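Local coordinates for shikimate dehydrogenase (NADP(+)) (Listeria monocytogenes, PDB 3TNL), which probably catalyses the reversible NADPH-linked reduction of 3-dehydroshikimate to shikimate on the pathway to chorismate and the aromatic amino acids, at residues H150-A162 with L220-T234. Residues are numbered along the deposited sequence; the frame is centred on the assembly and turned at random. Where two conformers were deposited one is given.
Sequences HDIIGKKMTICGA and LRKEIAESVIFTNAT. With NAD (nicotinamide-adenine-dinucleotide), chain H.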
ATOM      1  N   HIS B 150     -36.034   4.979  11.511  1.00 23.60           N
ATOM      2  CA  HIS B 150     -36.317   6.376  11.815  1.00 23.70           C
ATOM      3  C   HIS B 150     -36.421   7.195  10.558  1.00 25.15           C
ATOM      4  O   HIS B 150     -35.449   7.321   9.805  1.00 26.47           O
ATOM      5  CB  HIS B 150     -35.258   6.962  12.738  1.00 23.03           C
ATOM      6  CG  HIS B 150     -35.081   6.183  13.994  1.00 20.33           C
ATOM      7  ND1 HIS B 150     -36.145   5.833  14.803  1.00 22.49           N
ATOM      8  CD2 HIS B 150     -33.971   5.689  14.590  1.00 23.63           C
ATOM      9  CE1 HIS B 150     -35.693   5.139  15.830  1.00 22.61           C
ATOM     10  NE2 HIS B 150     -34.379   5.033  15.726  1.00 20.73           N
ATOM     11  N   ASP B 151     -37.590   7.777  10.345  1.00 22.80           N
ATOM     12  CA  ASP B 151     -37.835   8.595   9.166  1.00 23.60           C
ATOM     13  C   ASP B 151     -37.818  10.071   9.550  1.00 22.45           C
ATOM     14  O   ASP B 151     -38.747  10.564  10.206  1.00 24.25           O
ATOM     15  CB  ASP B 151     -39.181   8.243   8.520  1.00 24.03           C
ATOM     16  CG  ASP B 151     -39.508   9.128   7.320  1.00 29.65           C
ATOM     17  OD1 ASP B 151     -38.583   9.675   6.673  1.00 25.88           O
ATOM     18  OD2 ASP B 151     -40.715   9.255   7.011  1.00 35.21           O
ATOM     19  N   ILE B 152     -36.745  10.771   9.190  1.00 21.04           N
ATOM     20  CA  ILE B 152     -36.643  12.180   9.511  1.00 19.62           C
ATOM     21  C   ILE B 152     -36.816  13.087   8.294  1.00 19.53           C
ATOM     22  O   ILE B 152     -36.707  14.312   8.401  1.00 20.57           O
ATOM     23  CB  ILE B 152     -35.319  12.510  10.288  1.00 17.95           C
ATOM     24  CG1 ILE B 152     -34.089  12.476   9.364  1.00 17.14           C
ATOM     25  CG2 ILE B 152     -35.190  11.527  11.505  1.00 17.03           C
ATOM     26  CD1 ILE B 152     -32.802  13.092  10.014  1.00 18.91           C
ATOM     27  N   ILE B 153     -37.059  12.511   7.118  1.00 19.81           N
ATOM     28  CA  ILE B 153     -37.208  13.309   5.911  1.00 22.40           C
ATOM     29  C   ILE B 153     -38.506  14.123   6.016  1.00 20.71           C
ATOM     30  O   ILE B 153     -39.533  13.611   6.449  1.00 22.41           O
ATOM     31  CB  ILE B 153     -37.206  12.402   4.647  1.00 22.46           C
ATOM     32  CG1 ILE B 153     -35.950  11.510   4.628  1.00 23.74           C
ATOM     33  CG2 ILE B 153     -37.321  13.230   3.373  1.00 22.35           C
ATOM     34  CD1 ILE B 153     -34.638  12.229   4.757  1.00 24.14           C
ATOM     35  N   GLY B 154     -38.431  15.388   5.643  1.00 21.90           N
ATOM     36  CA  GLY B 154     -39.567  16.292   5.692  1.00 21.57           C
ATOM     37  C   GLY B 154     -39.895  16.815   7.076  1.00 20.96           C
ATOM     38  O   GLY B 154     -40.931  17.424   7.287  1.00 21.29           O
ATOM     39  N   LYS B 155     -38.964  16.620   8.012  1.00 20.06           N
ATOM     40  CA  LYS B 155     -39.175  16.995   9.398  1.00 20.11           C
ATOM     41  C   LYS B 155     -38.048  17.886   9.896  1.00 18.03           C
ATOM     42  O   LYS B 155     -37.236  18.345   9.120  1.00 18.73           O
ATOM     43  CB  LYS B 155     -39.324  15.729  10.237  1.00 20.17           C
ATOM     44  CG  LYS B 155     -40.446  14.826   9.737  1.00 24.63           C
ATOM     45  CD  LYS B 155     -40.555  13.533  10.471  1.00 27.15           C
ATOM     46  CE  LYS B 155     -41.587  12.630   9.838  1.00 29.27           C
ATOM     47  NZ  LYS B 155     -41.592  11.289  10.514  1.00 34.10           N
ATOM     48  N   LYS B 156     -38.035  18.143  11.198  1.00 17.46           N
ATOM     49  CA  LYS B 156     -37.083  19.039  11.834  1.00 16.56           C
ATOM     50  C   LYS B 156     -36.085  18.312  12.704  1.00 15.18           C
ATOM     51  O   LYS B 156     -36.465  17.417  13.491  1.00 16.51           O
ATOM     52  CB  LYS B 156     -37.823  20.050  12.691  1.00 18.08           C
ATOM     53  CG  LYS B 156     -36.993  20.981  13.439  1.00 21.00           C
ATOM     54  CD  LYS B 156     -37.932  22.072  13.981  1.00 28.24           C
ATOM     55  CE  LYS B 156     -37.193  23.125  14.693  1.00 28.43           C
ATOM     56  NZ  LYS B 156     -38.049  24.358  14.918  1.00 19.93           N
ATOM     57  N   MET B 157     -34.815  18.646  12.538  0.70 14.78           N
ATOM     58  CA  MET B 157     -33.751  18.123  13.373  0.70 15.40           C
ATOM     59  C   MET B 157     -33.157  19.266  14.149  0.70 14.31           C
ATOM     60  O   MET B 157     -32.986  20.357  13.615  0.70 16.47           O
ATOM     61  CB  MET B 157     -32.636  17.472  12.525  0.70 15.62           C
ATOM     62  CG  MET B 157     -31.390  17.057  13.332  0.70 18.55           C
ATOM     63  SD  MET B 157     -30.194  16.046  12.404  0.70 20.18           S
ATOM     64  CE  MET B 157     -29.726  17.212  11.119  0.70 20.91           C
ATOM     65  N   THR B 158     -32.833  18.992  15.411  1.00 14.54           N
ATOM     66  CA  THR B 158     -32.084  19.887  16.276  1.00 13.96           C
ATOM     67  C   THR B 158     -30.745  19.145  16.498  1.00 15.18           C
ATOM     68  O   THR B 158     -30.735  17.992  16.837  1.00 14.52           O
ATOM     69  CB  THR B 158     -32.760  20.202  17.587  1.00 13.19           C
ATOM     70  OG1 THR B 158     -33.943  20.967  17.295  1.00 16.23           O
ATOM     71  CG2 THR B 158     -31.877  21.019  18.492  1.00 15.02           C
ATOM     72  N   ILE B 159     -29.640  19.827  16.286  1.00 13.91           N
ATOM     73  CA  ILE B 159     -28.334  19.197  16.396  1.00 15.52           C
ATOM     74  C   ILE B 159     -27.335  20.094  17.111  1.00 13.17           C
ATOM     75  O   ILE B 159     -27.320  21.318  16.914  1.00 14.97           O
ATOM     76  CB  ILE B 159     -27.848  18.779  14.992  1.00 14.34           C
ATOM     77  CG1 ILE B 159     -26.532  17.994  15.061  1.00 16.86           C
ATOM     78  CG2 ILE B 159     -27.711  19.992  14.054  1.00 15.58           C
ATOM     79  CD1 ILE B 159     -26.110  17.399  13.717  1.00 16.91           C
ATOM     80  N   CYS B 160     -26.509  19.477  17.956  1.00 13.94           N
ATOM     81  CA  CYS B 160     -25.440  20.150  18.666  1.00 15.36           C
ATOM     82  C   CYS B 160     -24.130  19.854  17.952  1.00 15.99           C
ATOM     83  O   CYS B 160     -23.769  18.711  17.737  1.00 16.03           O
ATOM     84  CB  CYS B 160     -25.278  19.636  20.100  1.00 14.74           C
ATOM     85  SG  CYS B 160     -26.734  19.871  21.110  1.00 18.21           S
ATOM     86  N   GLY B 161     -23.424  20.913  17.577  1.00 13.93           N
ATOM     87  CA  GLY B 161     -22.112  20.791  16.966  1.00 15.41           C
ATOM     88  C   GLY B 161     -21.963  21.543  15.663  1.00 15.51           C
ATOM     89  O   GLY B 161     -22.930  21.888  14.979  1.00 17.54           O
ATOM     90  N   ALA B 162     -20.701  21.736  15.304  1.00 15.77           N
ATOM     91  CA  ALA B 162     -20.306  22.505  14.103  1.00 16.65           C
ATOM     92  C   ALA B 162     -18.925  22.152  13.583  1.00 16.64           C
ATOM     93  O   ALA B 162     -18.328  22.936  12.802  1.00 18.56           O
ATOM     94  CB  ALA B 162     -20.416  23.992  14.356  1.00 19.09           C
ATOM     95  N   LEU B 220     -33.456  26.243  22.907  1.00 14.23           N
ATOM     96  CA  LEU B 220     -33.276  24.791  22.784  1.00 14.69           C
ATOM     97  C   LEU B 220     -34.559  23.990  23.125  1.00 15.49           C
ATOM     98  O   LEU B 220     -34.894  23.031  22.451  1.00 16.05           O
ATOM     99  CB  LEU B 220     -32.086  24.349  23.661  1.00 15.59           C
ATOM    100  CG  LEU B 220     -31.685  22.869  23.566  1.00 14.00           C
ATOM    101  CD1 LEU B 220     -31.222  22.508  22.163  1.00 16.57           C
ATOM    102  CD2 LEU B 220     -30.616  22.556  24.571  1.00 16.93           C
ATOM    103  N   ARG B 221     -35.273  24.408  24.163  0.50 14.99           N
ATOM    104  CA  ARG B 221     -36.519  23.743  24.542  0.50 13.00           C
ATOM    105  C   ARG B 221     -37.499  23.774  23.360  0.50 13.92           C
ATOM    106  O   ARG B 221     -38.090  22.765  23.012  0.50 15.23           O
ATOM    107  CB  ARG B 221     -37.138  24.443  25.751  0.50 13.09           C
ATOM    108  CG  ARG B 221     -38.355  23.744  26.318  0.50 11.68           C
ATOM    109  CD  ARG B 221     -38.921  24.463  27.533  0.50 13.81           C
ATOM    110  NE  ARG B 221     -37.991  24.322  28.645  0.50 14.04           N
ATOM    111  CZ  ARG B 221     -37.875  23.196  29.347  0.50 12.41           C
ATOM    112  NH1 ARG B 221     -36.989  23.103  30.338  0.50 21.86           N
ATOM    113  NH2 ARG B 221     -38.627  22.160  29.053  0.50 16.60           N
ATOM    114  N   LYS B 222     -37.640  24.952  22.745  1.00 14.73           N
ATOM    115  CA  LYS B 222     -38.559  25.104  21.612  1.00 14.79           C
ATOM    116  C   LYS B 222     -38.133  24.202  20.475  1.00 14.99           C
ATOM    117  O   LYS B 222     -38.950  23.430  19.935  1.00 15.79           O
ATOM    118  CB  LYS B 222     -38.646  26.537  21.117  1.00 15.09           C
ATOM    119  CG  LYS B 222     -39.564  26.692  19.890  1.00 17.37           C
ATOM    120  CD  LYS B 222     -39.505  28.123  19.329  1.00 15.55           C
ATOM    121  CE  LYS B 222     -40.497  28.335  18.198  1.00 16.65           C
ATOM    122  NZ  LYS B 222     -40.184  27.702  16.860  1.00 17.37           N
ATOM    123  N   GLU B 223     -36.856  24.303  20.103  1.00 14.68           N
ATOM    124  CA  GLU B 223     -36.387  23.527  18.964  1.00 14.90           C
ATOM    125  C   GLU B 223     -36.588  22.016  19.151  1.00 13.74           C
ATOM    126  O   GLU B 223     -37.131  21.323  18.249  1.00 14.48           O
ATOM    127  CB  GLU B 223     -34.943  23.896  18.584  1.00 14.54           C
ATOM    128  CG  GLU B 223     -34.730  25.374  18.272  1.00 13.93           C
ATOM    129  CD  GLU B 223     -35.728  25.905  17.301  1.00 14.83           C
ATOM    130  OE1 GLU B 223     -35.905  25.281  16.251  1.00 16.75           O
ATOM    131  OE2 GLU B 223     -36.356  26.956  17.591  1.00 18.06           O
ATOM    132  N   ILE B 224     -36.167  21.494  20.296  1.00 13.26           N
ATOM    133  CA  ILE B 224     -36.346  20.061  20.549  1.00 13.24           C
ATOM    134  C   ILE B 224     -37.826  19.641  20.524  1.00 15.20           C
ATOM    135  O   ILE B 224     -38.174  18.601  19.966  1.00 14.89           O
ATOM    136  CB  ILE B 224     -35.684  19.626  21.843  1.00 14.48           C
ATOM    137  CG1 ILE B 224     -34.175  19.786  21.782  1.00 15.44           C
ATOM    138  CG2 ILE B 224     -35.994  18.165  22.124  1.00 16.55           C
ATOM    139  CD1 ILE B 224     -33.455  19.536  23.115  1.00 16.43           C
ATOM    140  N   ALA B 225     -38.686  20.449  21.131  1.00 13.88           N
ATOM    141  CA  ALA B 225     -40.093  20.167  21.174  1.00 15.68           C
ATOM    142  C   ALA B 225     -40.714  19.990  19.793  1.00 15.04           C
ATOM    143  O   ALA B 225     -41.676  19.229  19.643  1.00 16.76           O
ATOM    144  CB  ALA B 225     -40.825  21.300  21.937  1.00 16.44           C
ATOM    145  N   GLU B 226     -40.163  20.720  18.825  1.00 14.64           N
ATOM    146  CA  GLU B 226     -40.640  20.711  17.440  1.00 14.75           C
ATOM    147  C   GLU B 226     -39.929  19.735  16.504  1.00 14.59           C
ATOM    148  O   GLU B 226     -40.303  19.618  15.339  1.00 15.68           O
ATOM    149  CB  GLU B 226     -40.503  22.142  16.886  1.00 13.79           C
ATOM    150  CG  GLU B 226     -41.358  23.129  17.655  1.00 15.59           C
ATOM    151  CD  GLU B 226     -41.155  24.584  17.270  1.00 17.31           C
ATOM    152  OE1 GLU B 226     -40.209  24.924  16.528  1.00 17.78           O
ATOM    153  OE2 GLU B 226     -41.976  25.398  17.767  1.00 18.57           O
ATOM    154  N   SER B 227     -38.920  19.023  17.023  1.00 15.65           N
ATOM    155  CA  SER B 227     -38.086  18.135  16.233  1.00 13.84           C
ATOM    156  C   SER B 227     -38.428  16.686  16.327  1.00 13.71           C
ATOM    157  O   SER B 227     -38.843  16.198  17.376  1.00 16.72           O
ATOM    158  CB  SER B 227     -36.645  18.269  16.683  1.00 15.31           C
ATOM    159  OG  SER B 227     -36.196  19.581  16.514  1.00 16.73           O
ATOM    160  N   VAL B 228     -38.227  15.999  15.211  1.00 14.27           N
ATOM    161  CA  VAL B 228     -38.385  14.540  15.188  1.00 13.74           C
ATOM    162  C   VAL B 228     -37.139  13.869  15.854  1.00 12.61           C
ATOM    163  O   VAL B 228     -37.250  12.776  16.452  1.00 15.82           O
ATOM    164  CB  VAL B 228     -38.575  14.024  13.720  1.00 15.37           C
ATOM    165  CG1 VAL B 228     -37.344  14.210  12.863  1.00 18.15           C
ATOM    166  CG2 VAL B 228     -38.993  12.580  13.772  1.00 18.50           C
ATOM    167  N   ILE B 229     -36.014  14.582  15.814  1.00 14.12           N
ATOM    168  CA  ILE B 229     -34.757  14.045  16.307  1.00 14.62           C
ATOM    169  C   ILE B 229     -33.910  15.164  16.883  1.00 13.79           C
ATOM    170  O   ILE B 229     -33.888  16.303  16.373  1.00 14.45           O
ATOM    171  CB  ILE B 229     -34.012  13.342  15.140  1.00 14.08           C
ATOM    172  CG1 ILE B 229     -32.793  12.553  15.655  1.00 16.85           C
ATOM    173  CG2 ILE B 229     -33.672  14.305  14.008  1.00 15.53           C
ATOM    174  CD1 ILE B 229     -32.197  11.629  14.593  1.00 17.89           C
ATOM    175  N   PHE B 230     -33.202  14.824  17.975  1.00 14.63           N
ATOM    176  CA  PHE B 230     -32.226  15.661  18.648  1.00 13.91           C
ATOM    177  C   PHE B 230     -30.929  14.864  18.598  1.00 14.86           C
ATOM    178  O   PHE B 230     -30.868  13.749  19.078  1.00 15.08           O
ATOM    179  CB  PHE B 230     -32.636  15.950  20.100  1.00 14.68           C
ATOM    180  CG  PHE B 230     -31.607  16.706  20.896  1.00 13.72           C
ATOM    181  CD1 PHE B 230     -31.166  17.929  20.462  1.00 13.33           C
ATOM    182  CD2 PHE B 230     -31.107  16.212  22.092  1.00 17.08           C
ATOM    183  CE1 PHE B 230     -30.248  18.644  21.183  1.00 15.17           C
ATOM    184  CE2 PHE B 230     -30.163  16.949  22.813  1.00 16.93           C
ATOM    185  CZ  PHE B 230     -29.722  18.159  22.332  1.00 16.07           C
ATOM    186  N   THR B 231     -29.900  15.456  18.037  1.00 13.93           N
ATOM    187  CA  THR B 231     -28.626  14.788  17.821  1.00 14.33           C
ATOM    188  C   THR B 231     -27.443  15.496  18.427  1.00 15.41           C
ATOM    189  O   THR B 231     -27.311  16.701  18.310  1.00 15.19           O
ATOM    190  CB  THR B 231     -28.357  14.752  16.266  1.00 15.70           C
ATOM    191  OG1 THR B 231     -29.423  14.034  15.628  1.00 17.30           O
ATOM    192  CG2 THR B 231     -26.998  14.107  15.917  1.00 14.13           C
ATOM    193  N   ASN B 232     -26.591  14.748  19.107  1.00 13.86           N
ATOM    194  CA  ASN B 232     -25.331  15.260  19.561  1.00 14.82           C
ATOM    195  C   ASN B 232     -24.264  14.923  18.516  1.00 14.46           C
ATOM    196  O   ASN B 232     -24.023  13.759  18.208  1.00 15.12           O
ATOM    197  CB  ASN B 232     -24.849  14.637  20.871  1.00 14.95           C
ATOM    198  CG  ASN B 232     -23.452  15.120  21.221  1.00 14.28           C
ATOM    199  OD1 ASN B 232     -23.234  16.337  21.393  1.00 14.63           O
ATOM    200  ND2 ASN B 232     -22.466  14.213  21.228  1.00 15.61           N
ATOM    201  N   ALA B 233     -23.609  15.947  18.006  1.00 14.16           N
ATOM    202  CA  ALA B 233     -22.490  15.796  17.071  1.00 16.16           C
ATOM    203  C   ALA B 233     -21.289  16.585  17.586  1.00 17.78           C
ATOM    204  O   ALA B 233     -20.609  17.293  16.840  1.00 19.67           O
ATOM    205  CB  ALA B 233     -22.874  16.158  15.627  1.00 16.43           C
ATOM    206  N   THR B 234     -21.068  16.525  18.896  1.00 15.26           N
ATOM    207  CA  THR B 234     -19.895  17.109  19.541  1.00 16.77           C
ATOM    208  C   THR B 234     -19.137  15.994  20.229  1.00 15.95           C
ATOM    209  O   THR B 234     -19.636  14.859  20.323  1.00 16.84           O
ATOM    210  CB  THR B 234     -20.239  18.134  20.647  1.00 16.82           C
ATOM    211  OG1 THR B 234     -20.793  17.445  21.778  1.00 16.12           O
ATOM    212  CG2 THR B 234     -21.211  19.240  20.154  1.00 15.98           C
TER
HETATM  213  PA  NAD H 292     -14.495  18.560  15.617  1.00 22.52           P
HETATM  214  O1A NAD H 292     -13.219  18.771  16.430  1.00 24.66           O
HETATM  215  O2A NAD H 292     -14.447  18.818  14.123  1.00 22.59           O
HETATM  216  O5B NAD H 292     -15.696  19.390  16.318  1.00 21.80           O
HETATM  217  C5B NAD H 292     -15.917  19.439  17.728  1.00 17.88           C
HETATM  218  C4B NAD H 292     -17.326  19.974  18.008  1.00 17.10           C
HETATM  219  O4B NAD H 292     -17.627  19.796  19.401  1.00 17.55           O
HETATM  220  C3B NAD H 292     -17.428  21.475  17.813  1.00 15.74           C
HETATM  221  O3B NAD H 292     -18.789  21.782  17.419  1.00 17.42           O
HETATM  222  C2B NAD H 292     -17.171  22.064  19.180  1.00 15.14           C
HETATM  223  O2B NAD H 292     -17.796  23.324  19.379  1.00 17.21           O
HETATM  224  C1B NAD H 292     -17.818  21.024  20.071  1.00 15.64           C
HETATM  225  N9A NAD H 292     -17.319  20.917  21.447  1.00 16.50           N
HETATM  226  C8A NAD H 292     -16.149  20.341  21.812  1.00 20.22           C
HETATM  227  N7A NAD H 292     -16.047  20.355  23.158  1.00 19.27           N
HETATM  228  C5A NAD H 292     -17.157  20.926  23.688  1.00 15.99           C
HETATM  229  C6A NAD H 292     -17.644  21.223  24.945  1.00 15.09           C
HETATM  230  N6A NAD H 292     -16.944  20.900  26.037  1.00 18.64           N
HETATM  231  N1A NAD H 292     -18.862  21.791  25.083  1.00 16.37           N
HETATM  232  C2A NAD H 292     -19.599  22.123  23.994  1.00 16.11           C
HETATM  233  N3A NAD H 292     -19.191  21.871  22.729  1.00 15.96           N
HETATM  234  C4A NAD H 292     -17.992  21.278  22.533  1.00 15.85           C
HETATM  235  O3  NAD H 292     -14.947  17.057  15.924  1.00 22.21           O
HETATM  236  PN  NAD H 292     -15.695  16.035  14.935  1.00 23.05           P
HETATM  237  O1N NAD H 292     -14.725  15.339  14.012  1.00 27.63           O
HETATM  238  O2N NAD H 292     -16.949  16.701  14.365  1.00 22.44           O
HETATM  239  O5D NAD H 292     -16.156  14.851  15.926  1.00 25.20           O
HETATM  240  C5D NAD H 292     -17.107  15.142  16.944  1.00 25.94           C
HETATM  241  C4D NAD H 292     -17.526  13.788  17.482  1.00 25.71           C
HETATM  242  O4D NAD H 292     -18.035  12.985  16.402  1.00 30.32           O
HETATM  243  C3D NAD H 292     -16.342  13.027  18.056  1.00 30.50           C
HETATM  244  O3D NAD H 292     -16.721  12.498  19.331  1.00 34.67           O
HETATM  245  C2D NAD H 292     -16.080  11.914  17.056  1.00 31.18           C
HETATM  246  O2D NAD H 292     -15.467  10.749  17.654  1.00 32.23           O
HETATM  247  C1D NAD H 292     -17.478  11.662  16.507  1.00 30.00           C
HETATM  248  N1N NAD H 292     -17.559  11.059  15.175  1.00 31.14           N
HETATM  249  C2N NAD H 292     -18.223   9.900  15.010  1.00 30.79           C
HETATM  250  C3N NAD H 292     -18.333   9.315  13.753  1.00 28.23           C
HETATM  251  C7N NAD H 292     -19.066   8.030  13.540  1.00 31.70           C
HETATM  252  O7N NAD H 292     -18.779   7.418  12.513  1.00 33.03           O
HETATM  253  N7N NAD H 292     -20.000   7.626  14.427  1.00 23.40           N
HETATM  254  C4N NAD H 292     -17.737   9.947  12.651  1.00 30.95           C
HETATM  255  C5N NAD H 292     -17.060  11.147  12.845  1.00 30.35           C
HETATM  256  C6N NAD H 292     -16.977  11.690  14.127  1.00 31.03           C
HETATM  257  O   HOH W   1     -40.364  17.832  13.134  1.00 21.69           O
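Strands 156-160 and 229-232 run parallel, their short axes 4.7 Å apart at 20°, joined by five backbone hydrogen bonds, the first from Val-228 N to Lys-156 O, the last from Ala-233 N to Cys-160 O. On one face, Met-157 and Ile-229 lie side by side (CG to CG2 3.6 Å); CG1 of Ile-159 packs on CB of Thr-231, whose hydroxyl bonds to Tyr-141. The beta-branched Ile-159, Ile-229 and Thr-231 suit extended strands; unbranched Met-157 can lie along its neighbour.

The face bearing Thr-158, Cys-160 and Phe-230 meets helix 217-226. At the strand start Lys-156, its CG anti to the backbone N (chi1 177°) and chain extended, reaches past Ser-227 to place NZ 2.7 Å from Glu-223 OE1, on the syn side but tilted 32° out of the carboxylate plane, and 2.8 Å from Glu-226 OE1. Lys-222 NZ also bonds Glu-226 OE1, and Ser-182 Glu-223 OE1; the carboxylates probably offset both ammonium charges. Thr-158 OG1 donates to Ser-227 OG (2.8 Å), which donates to Glu-223 O from above its carbonyl plane, tying strand to the helix's last turn. Phe-230 packs between sheet and helix, with Ile-224 CD1 3.7 Å above its ring centre and Cys-160 SG oblique, 3.7 Å from CZ.

Beyond the strands, Gly-161, at positive phi as suits glycine, is probably the first glycine of the Rossmann GxGxxA turn; the next amide, Ala-162 N, donates to NAD O3B (2.9 Å). The pair is central in the six-stranded parallel sheet, between strands 180-185 and 258-261, with helix 137-147 over Ile-152 and Ile-229.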